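Local coordinates for protein endo-alpha-mannosidase (Bacteroides thetaiotaomicron, PDB 4ACY) that probably hydrolyses internal alpha-mannosidic linkages of glycans, as an endo-acting alpha-mannosidase of glycoside hydrolase family 99, at residues E332-C344 with Y352-T364. Numbering follows the deposited sequence. Where two conformers were deposited one is given.
Sequences EGTQIEPAVSKKC and YKPLADDYYLIRT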
ATOM      1  N   GLU A 332       8.913  -3.673  -6.205  1.00 13.54           N
ATOM      2  CA  GLU A 332       7.945  -4.489  -6.927  1.00 13.14           C
ATOM      3  C   GLU A 332       7.436  -3.842  -8.210  1.00 13.24           C
ATOM      4  O   GLU A 332       6.588  -4.401  -8.899  1.00 12.60           O
ATOM      5  CB  GLU A 332       6.780  -4.868  -6.009  1.00 13.64           C
ATOM      6  CG  GLU A 332       7.262  -5.786  -4.888  1.00 13.84           C
ATOM      7  CD  GLU A 332       6.156  -6.350  -4.043  1.00 14.47           C
ATOM      8  OE1 GLU A 332       5.054  -5.747  -3.979  1.00 15.10           O
ATOM      9  OE2 GLU A 332       6.414  -7.387  -3.376  1.00 14.40           O
ATOM     10  N   GLY A 333       7.995  -2.683  -8.540  1.00 12.99           N
ATOM     11  CA  GLY A 333       7.701  -2.052  -9.831  1.00 13.30           C
ATOM     12  C   GLY A 333       6.251  -1.634  -9.943  1.00 13.43           C
ATOM     13  O   GLY A 333       5.693  -1.567 -11.042  1.00 14.25           O
ATOM     14  N   THR A 334       5.623  -1.384  -8.800  1.00 13.08           N
ATOM     15  CA  THR A 334       4.215  -1.004  -8.798  1.00 13.34           C
ATOM     16  C   THR A 334       4.008   0.489  -8.567  1.00 13.50           C
ATOM     17  O   THR A 334       2.870   0.924  -8.492  1.00 13.55           O
ATOM     18  CB  THR A 334       3.416  -1.785  -7.727  1.00 13.03           C
ATOM     19  OG1 THR A 334       3.988  -1.540  -6.440  1.00 13.33           O
ATOM     20  CG2 THR A 334       3.439  -3.286  -8.029  1.00 12.89           C
ATOM     21  N   GLN A 335       5.099   1.260  -8.476  1.00 13.97           N
ATOM     22  CA  GLN A 335       5.036   2.665  -8.048  1.00 13.85           C
ATOM     23  C   GLN A 335       4.342   3.568  -9.071  1.00 14.31           C
ATOM     24  O   GLN A 335       4.507   3.381 -10.278  1.00 14.98           O
ATOM     25  CB  GLN A 335       6.438   3.197  -7.690  1.00 13.59           C
ATOM     26  CG  GLN A 335       7.367   3.533  -8.864  1.00 13.36           C
ATOM     27  CD  GLN A 335       7.786   2.329  -9.731  1.00 13.29           C
ATOM     28  OE1 GLN A 335       7.910   1.188  -9.253  1.00 13.55           O
ATOM     29  NE2 GLN A 335       8.022   2.589 -10.999  1.00 13.34           N
ATOM     30  N   ILE A 336       3.549   4.516  -8.580  1.00 13.98           N
ATOM     31  CA  ILE A 336       3.080   5.591  -9.470  1.00 14.28           C
ATOM     32  C   ILE A 336       4.009   6.788  -9.340  1.00 14.38           C
ATOM     33  O   ILE A 336       3.939   7.721 -10.164  1.00 14.49           O
ATOM     34  CB  ILE A 336       1.589   5.967  -9.244  1.00 14.15           C
ATOM     35  CG1 ILE A 336       1.373   6.475  -7.810  1.00 14.51           C
ATOM     36  CG2 ILE A 336       0.644   4.778  -9.605  1.00 14.27           C
ATOM     37  CD1 ILE A 336      -0.011   7.104  -7.623  1.00 14.95           C
ATOM     38  N   GLU A 337       4.895   6.737  -8.343  1.00 14.48           N
ATOM     39  CA  GLU A 337       5.915   7.775  -8.126  1.00 14.65           C
ATOM     40  C   GLU A 337       6.747   7.986  -9.399  1.00 15.04           C
ATOM     41  O   GLU A 337       7.054   7.020 -10.124  1.00 14.89           O
ATOM     42  CB  GLU A 337       6.809   7.452  -6.932  1.00 14.68           C
ATOM     43  CG  GLU A 337       7.729   8.621  -6.574  1.00 14.64           C
ATOM     44  CD  GLU A 337       8.626   8.386  -5.410  1.00 15.30           C
ATOM     45  OE1 GLU A 337       8.537   7.320  -4.745  1.00 15.21           O
ATOM     46  OE2 GLU A 337       9.444   9.296  -5.144  1.00 15.02           O
ATOM     47  N   PRO A 338       7.065   9.259  -9.716  1.00 15.01           N
ATOM     48  CA  PRO A 338       7.808   9.509 -10.948  1.00 15.35           C
ATOM     49  C   PRO A 338       9.125   8.764 -11.036  1.00 15.39           C
ATOM     50  O   PRO A 338       9.894   8.748 -10.083  1.00 15.35           O
ATOM     51  CB  PRO A 338       8.060  11.027 -10.891  1.00 15.41           C
ATOM     52  CG  PRO A 338       6.864  11.541 -10.189  1.00 15.51           C
ATOM     53  CD  PRO A 338       6.531  10.508  -9.135  1.00 15.44           C
ATOM     54  N   ALA A 339       9.364   8.181 -12.207  1.00 15.76           N
ATOM     55  CA  ALA A 339      10.582   7.439 -12.507  1.00 16.34           C
ATOM     56  C   ALA A 339      11.263   8.126 -13.693  1.00 16.56           C
ATOM     57  O   ALA A 339      10.587   8.757 -14.505  1.00 16.94           O
ATOM     58  CB  ALA A 339      10.222   5.994 -12.856  1.00 16.07           C
ATOM     59  N   VAL A 340      12.582   7.985 -13.786  1.00 17.05           N
ATOM     60  CA  VAL A 340      13.368   8.602 -14.877  1.00 17.65           C
ATOM     61  C   VAL A 340      14.198   7.569 -15.629  1.00 18.31           C
ATOM     62  O   VAL A 340      14.510   6.499 -15.090  1.00 17.87           O
ATOM     63  CB  VAL A 340      14.326   9.703 -14.333  1.00 17.58           C
ATOM     64  CG1 VAL A 340      13.518  10.838 -13.730  1.00 17.62           C
ATOM     65  CG2 VAL A 340      15.320   9.137 -13.295  1.00 17.73           C
ATOM     66  N   SER A 341      14.575   7.885 -16.869  1.00 18.96           N
ATOM     67  CA  SER A 341      15.523   7.044 -17.591  0.50 19.41           C
ATOM     68  C   SER A 341      16.859   7.052 -16.850  1.00 19.78           C
ATOM     69  O   SER A 341      17.295   8.096 -16.334  1.00 20.01           O
ATOM     70  CB  SER A 341      15.692   7.535 -19.027  0.50 19.46           C
ATOM     71  OG  SER A 341      15.940   8.928 -19.057  0.50 19.35           O
ATOM     72  N   LYS A 342      17.496   5.882 -16.776  1.00 20.35           N
ATOM     73  CA  LYS A 342      18.746   5.723 -16.041  0.50 21.00           C
ATOM     74  C   LYS A 342      19.437   4.438 -16.469  1.00 21.67           C
ATOM     75  O   LYS A 342      18.777   3.415 -16.690  1.00 20.88           O
ATOM     76  CB  LYS A 342      18.486   5.678 -14.528  0.50 21.24           C
ATOM     77  CG  LYS A 342      19.738   5.746 -13.634  0.50 21.35           C
ATOM     78  CD  LYS A 342      20.445   7.092 -13.750  0.50 21.74           C
ATOM     79  CE  LYS A 342      21.201   7.438 -12.475  0.50 22.10           C
ATOM     80  NZ  LYS A 342      21.582   8.880 -12.449  0.50 22.64           N
ATOM     81  N   LYS A 343      20.762   4.529 -16.607  1.00 23.01           N
ATOM     82  CA  LYS A 343      21.656   3.388 -16.792  1.00 25.42           C
ATOM     83  C   LYS A 343      22.821   3.540 -15.811  1.00 26.83           C
ATOM     84  O   LYS A 343      23.247   4.652 -15.503  1.00 28.99           O
ATOM     85  CB  LYS A 343      22.191   3.348 -18.226  1.00 25.73           C
ATOM     86  N   CYS A 344      23.317   2.425 -15.292  1.00 27.79           N
ATOM     87  CA  CYS A 344      24.598   2.404 -14.590  1.00 29.07           C
ATOM     88  C   CYS A 344      25.367   1.209 -15.136  1.00 29.18           C
ATOM     89  O   CYS A 344      24.841   0.475 -15.972  1.00 28.81           O
ATOM     90  CB  CYS A 344      24.398   2.293 -13.081  1.00 29.37           C
ATOM     91  SG  CYS A 344      23.641   0.761 -12.531  1.00 30.93           S
ATOM     92  N   TYR A 352       9.359   5.185 -18.007  1.00 17.15           N
ATOM     93  CA  TYR A 352       8.009   5.427 -18.522  1.00 17.17           C
ATOM     94  C   TYR A 352       7.975   5.955 -19.957  1.00 17.33           C
ATOM     95  O   TYR A 352       6.892   6.245 -20.473  1.00 17.00           O
ATOM     96  CB  TYR A 352       7.217   6.403 -17.629  1.00 16.99           C
ATOM     97  CG  TYR A 352       7.111   6.043 -16.157  1.00 17.15           C
ATOM     98  CD1 TYR A 352       7.230   4.720 -15.719  1.00 17.16           C
ATOM     99  CD2 TYR A 352       6.876   7.039 -15.200  1.00 16.98           C
ATOM    100  CE1 TYR A 352       7.133   4.403 -14.369  1.00 16.90           C
ATOM    101  CE2 TYR A 352       6.765   6.726 -13.839  1.00 16.57           C
ATOM    102  CZ  TYR A 352       6.893   5.404 -13.435  1.00 17.01           C
ATOM    103  OH  TYR A 352       6.795   5.096 -12.094  1.00 16.22           O
ATOM    104  N   LYS A 353       9.136   6.068 -20.598  1.00 18.20           N
ATOM    105  CA  LYS A 353       9.180   6.608 -21.972  1.00 18.71           C
ATOM    106  C   LYS A 353       8.239   5.812 -22.877  1.00 19.33           C
ATOM    107  O   LYS A 353       8.144   4.592 -22.722  1.00 20.04           O
ATOM    108  CB  LYS A 353      10.602   6.574 -22.542  1.00 19.15           C
ATOM    109  CG  LYS A 353      11.665   7.289 -21.718  1.00 19.76           C
ATOM    110  CD  LYS A 353      11.428   8.779 -21.631  1.00 20.56           C
ATOM    111  CE  LYS A 353      12.603   9.446 -20.904  1.00 21.34           C
ATOM    112  NZ  LYS A 353      12.151  10.581 -20.130  1.00 22.35           N
ATOM    113  N   PRO A 354       7.574   6.480 -23.844  1.00 19.45           N
ATOM    114  CA  PRO A 354       7.751   7.889 -24.221  1.00 19.32           C
ATOM    115  C   PRO A 354       6.849   8.853 -23.453  1.00 19.49           C
ATOM    116  O   PRO A 354       6.647   9.986 -23.904  1.00 19.66           O
ATOM    117  CB  PRO A 354       7.324   7.892 -25.690  1.00 19.75           C
ATOM    118  CG  PRO A 354       6.208   6.902 -25.735  1.00 20.29           C
ATOM    119  CD  PRO A 354       6.578   5.816 -24.715  1.00 19.51           C
ATOM    120  N   LEU A 355       6.304   8.397 -22.323  1.00 18.32           N
ATOM    121  CA  LEU A 355       5.412   9.203 -21.487  1.00 17.99           C
ATOM    122  C   LEU A 355       6.210   9.988 -20.433  1.00 17.29           C
ATOM    123  O   LEU A 355       7.377   9.697 -20.192  1.00 17.23           O
ATOM    124  CB  LEU A 355       4.321   8.314 -20.846  1.00 18.41           C
ATOM    125  CG  LEU A 355       3.466   7.466 -21.812  1.00 18.89           C
ATOM    126  CD1 LEU A 355       2.429   6.630 -21.055  1.00 19.44           C
ATOM    127  CD2 LEU A 355       2.767   8.335 -22.858  1.00 19.02           C
ATOM    128  N   ALA A 356       5.562  10.984 -19.821  1.00 16.95           N
ATOM    129  CA  ALA A 356       6.169  11.876 -18.833  1.00 16.73           C
ATOM    130  C   ALA A 356       6.600  11.109 -17.592  1.00 17.02           C
ATOM    131  O   ALA A 356       6.024  10.064 -17.291  1.00 16.99           O
ATOM    132  CB  ALA A 356       5.162  12.948 -18.434  1.00 16.98           C
ATOM    133  N   ASP A 357       7.595  11.636 -16.881  1.00 17.47           N
ATOM    134  CA  ASP A 357       8.057  11.046 -15.607  1.00 17.57           C
ATOM    135  C   ASP A 357       6.883  10.939 -14.633  1.00 17.41           C
ATOM    136  O   ASP A 357       6.780   9.972 -13.850  1.00 16.34           O
ATOM    137  CB  ASP A 357       9.142  11.914 -14.958  1.00 18.60           C
ATOM    138  CG  ASP A 357      10.415  12.059 -15.812  1.00 19.21           C
ATOM    139  OD1 ASP A 357      10.566  11.404 -16.861  1.00 19.81           O
ATOM    140  OD2 ASP A 357      11.280  12.854 -15.393  1.00 20.16           O
ATOM    141  N   ASP A 358       5.995  11.930 -14.702  1.00 16.80           N
ATOM    142  CA  ASP A 358       4.843  12.032 -13.813  1.00 16.90           C
ATOM    143  C   ASP A 358       3.560  11.531 -14.464  1.00 16.04           C
ATOM    144  O   ASP A 358       2.468  11.830 -13.984  1.00 16.46           O
ATOM    145  CB  ASP A 358       4.686  13.467 -13.231  1.00 18.02           C
ATOM    146  CG  ASP A 358       4.507  14.540 -14.306  1.00 19.71           C
ATOM    147  OD1 ASP A 358       4.738  14.246 -15.505  1.00 20.39           O
ATOM    148  OD2 ASP A 358       4.129  15.694 -13.936  1.00 20.19           O
ATOM    149  N   TYR A 359       3.685  10.753 -15.540  1.00 15.97           N
ATOM    150  CA  TYR A 359       2.520  10.225 -16.223  1.00 16.53           C
ATOM    151  C   TYR A 359       1.536   9.544 -15.273  1.00 16.34           C
ATOM    152  O   TYR A 359       0.316   9.732 -15.381  1.00 15.88           O
ATOM    153  CB  TYR A 359       2.888   9.228 -17.342  1.00 17.36           C
ATOM    154  CG  TYR A 359       1.645   8.725 -18.019  1.00 18.35           C
ATOM    155  CD1 TYR A 359       0.964   9.530 -18.936  1.00 18.78           C
ATOM    156  CD2 TYR A 359       1.090   7.482 -17.689  1.00 18.80           C
ATOM    157  CE1 TYR A 359      -0.216   9.106 -19.522  1.00 19.60           C
ATOM    158  CE2 TYR A 359      -0.082   7.047 -18.285  1.00 20.00           C
ATOM    159  CZ  TYR A 359      -0.727   7.860 -19.195  1.00 19.84           C
ATOM    160  OH  TYR A 359      -1.888   7.447 -19.798  1.00 21.73           O
ATOM    161  N   TYR A 360       2.050   8.711 -14.366  1.00 15.52           N
ATOM    162  CA  TYR A 360       1.142   7.930 -13.528  1.00 15.70           C
ATOM    163  C   TYR A 360       0.462   8.759 -12.454  1.00 15.56           C
ATOM    164  O   TYR A 360      -0.635   8.432 -12.052  1.00 16.14           O
ATOM    165  CB  TYR A 360       1.775   6.624 -13.007  1.00 15.35           C
ATOM    166  CG  TYR A 360       2.015   5.706 -14.176  1.00 15.32           C
ATOM    167  CD1 TYR A 360       0.993   4.874 -14.656  1.00 15.34           C
ATOM    168  CD2 TYR A 360       3.239   5.712 -14.843  1.00 15.39           C
ATOM    169  CE1 TYR A 360       1.206   4.072 -15.775  1.00 15.62           C
ATOM    170  CE2 TYR A 360       3.458   4.901 -15.942  1.00 15.66           C
ATOM    171  CZ  TYR A 360       2.437   4.100 -16.399  1.00 15.29           C
ATOM    172  OH  TYR A 360       2.644   3.308 -17.491  1.00 15.49           O
ATOM    173  N   LEU A 361       1.074   9.878 -12.069  1.00 15.89           N
ATOM    174  CA  LEU A 361       0.405  10.824 -11.173  1.00 16.37           C
ATOM    175  C   LEU A 361      -0.729  11.524 -11.909  1.00 17.41           C
ATOM    176  O   LEU A 361      -1.844  11.609 -11.391  1.00 17.88           O
ATOM    177  CB  LEU A 361       1.399  11.850 -10.616  1.00 15.70           C
ATOM    178  CG  LEU A 361       2.581  11.372  -9.789  1.00 15.38           C
ATOM    179  CD1 LEU A 361       3.310  12.586  -9.283  1.00 15.52           C
ATOM    180  CD2 LEU A 361       2.110  10.507  -8.600  1.00 15.20           C
ATOM    181  N   ILE A 362      -0.435  12.028 -13.112  1.00 18.33           N
ATOM    182  CA  ILE A 362      -1.447  12.631 -13.994  1.00 18.91           C
ATOM    183  C   ILE A 362      -2.619  11.700 -14.264  1.00 18.79           C
ATOM    184  O   ILE A 362      -3.784  12.094 -14.147  1.00 18.62           O
ATOM    185  CB  ILE A 362      -0.803  13.074 -15.348  1.00 19.84           C
ATOM    186  CG1 ILE A 362       0.285  14.123 -15.090  1.00 20.67           C
ATOM    187  CG2 ILE A 362      -1.864  13.585 -16.316  1.00 20.66           C
ATOM    188  CD1 ILE A 362       1.229  14.379 -16.293  1.00 21.11           C
ATOM    189  N   ARG A 363      -2.309  10.451 -14.615  1.00 18.82           N
ATOM    190  CA  ARG A 363      -3.336   9.484 -14.983  1.00 18.61           C
ATOM    191  C   ARG A 363      -4.167   9.045 -13.767  1.00 18.11           C
ATOM    192  O   ARG A 363      -5.356   8.735 -13.899  1.00 17.79           O
ATOM    193  CB  ARG A 363      -2.703   8.283 -15.692  1.00 19.14           C
ATOM    194  CG  ARG A 363      -3.670   7.413 -16.486  1.00 19.48           C
ATOM    195  CD  ARG A 363      -4.367   8.219 -17.586  1.00 20.39           C
ATOM    196  NE  ARG A 363      -5.181   7.373 -18.445  1.00 21.64           N
ATOM    197  CZ  ARG A 363      -6.066   7.844 -19.328  1.00 22.35           C
ATOM    198  NH1 ARG A 363      -6.265   9.156 -19.455  1.00 23.26           N
ATOM    199  NH2 ARG A 363      -6.754   7.007 -20.076  1.00 23.22           N
ATOM    200  N   THR A 364      -3.538   9.006 -12.591  1.00 17.68           N
ATOM    201  CA  THR A 364      -4.270   8.768 -11.343  1.00 17.56           C
ATOM    202  C   THR A 364      -5.348   9.842 -11.104  1.00 17.83           C
ATOM    203  O   THR A 364      -6.500   9.512 -10.806  1.00 18.56           O
ATOM    204  CB  THR A 364      -3.322   8.680 -10.128  1.00 17.04           C
ATOM    205  OG1 THR A 364      -2.430   7.572 -10.310  1.00 17.19           O
ATOM    206  CG2 THR A 364      -4.120   8.452  -8.829  1.00 16.61           C
TER
HETATM  207  O   HOH W   1       4.311   9.051 -12.492  1.00 15.16           O
HETATM  208  O   HOH W   2      10.482   7.682 -17.069  1.00 16.29           O
HETATM  209  O   HOH W   3      13.220  10.625 -17.691  1.00 21.61           O
HETATM  210  O   HOH W   4      15.315  11.359 -20.151  1.00 24.85           O
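The phenol oxygen of Y352 is gripped twice by the loop at 335-337. OH donates to the backbone O of E337 at 2.8 Å. It also accepts from NE2 of Q335, at 3.0 Å. The Q335 chain bends at chi2 (-65°) to bring its amide there, almost coplanar with the phenol ring. A339 lays its CB over one ring face, 3.8 Å from the centroid, a CH-pi contact offset toward the rim; CD2 of Y360 covers the opposite face. The ring is thus sandwiched as well as bonded at its hydroxyl. A phenylalanine in place of Y352 would probably leave the Q335 amide and the E337 carbonyl without the hydroxyl that joins them.

Next along the loop, P338 sets its CA 3.1 Å from O of D357 in a CA-H...O contact, while its CG meets CD1 of L361 at 3.8 Å. I336 reaches the first turn of helix 359-376: its CB lies 3.8 Å from CB of Y360, and its CD1 approaches CD2 of L361. M111 of helix 102-115 touches both P338 and L361, extending this apolar patch. One water donates to O of I336 and O of D357, and another joins O of A339 to N of Y352. Farther out, a third water links N of S341, NZ of K353 and OD1 of D357. The phenol and these waters fasten the loop after TIM-barrel strand 322-324 to the one leading into helix 359-376. With its hydroxyl both donating and accepting and both faces flanked, the Y352 ring is probably held against rotation.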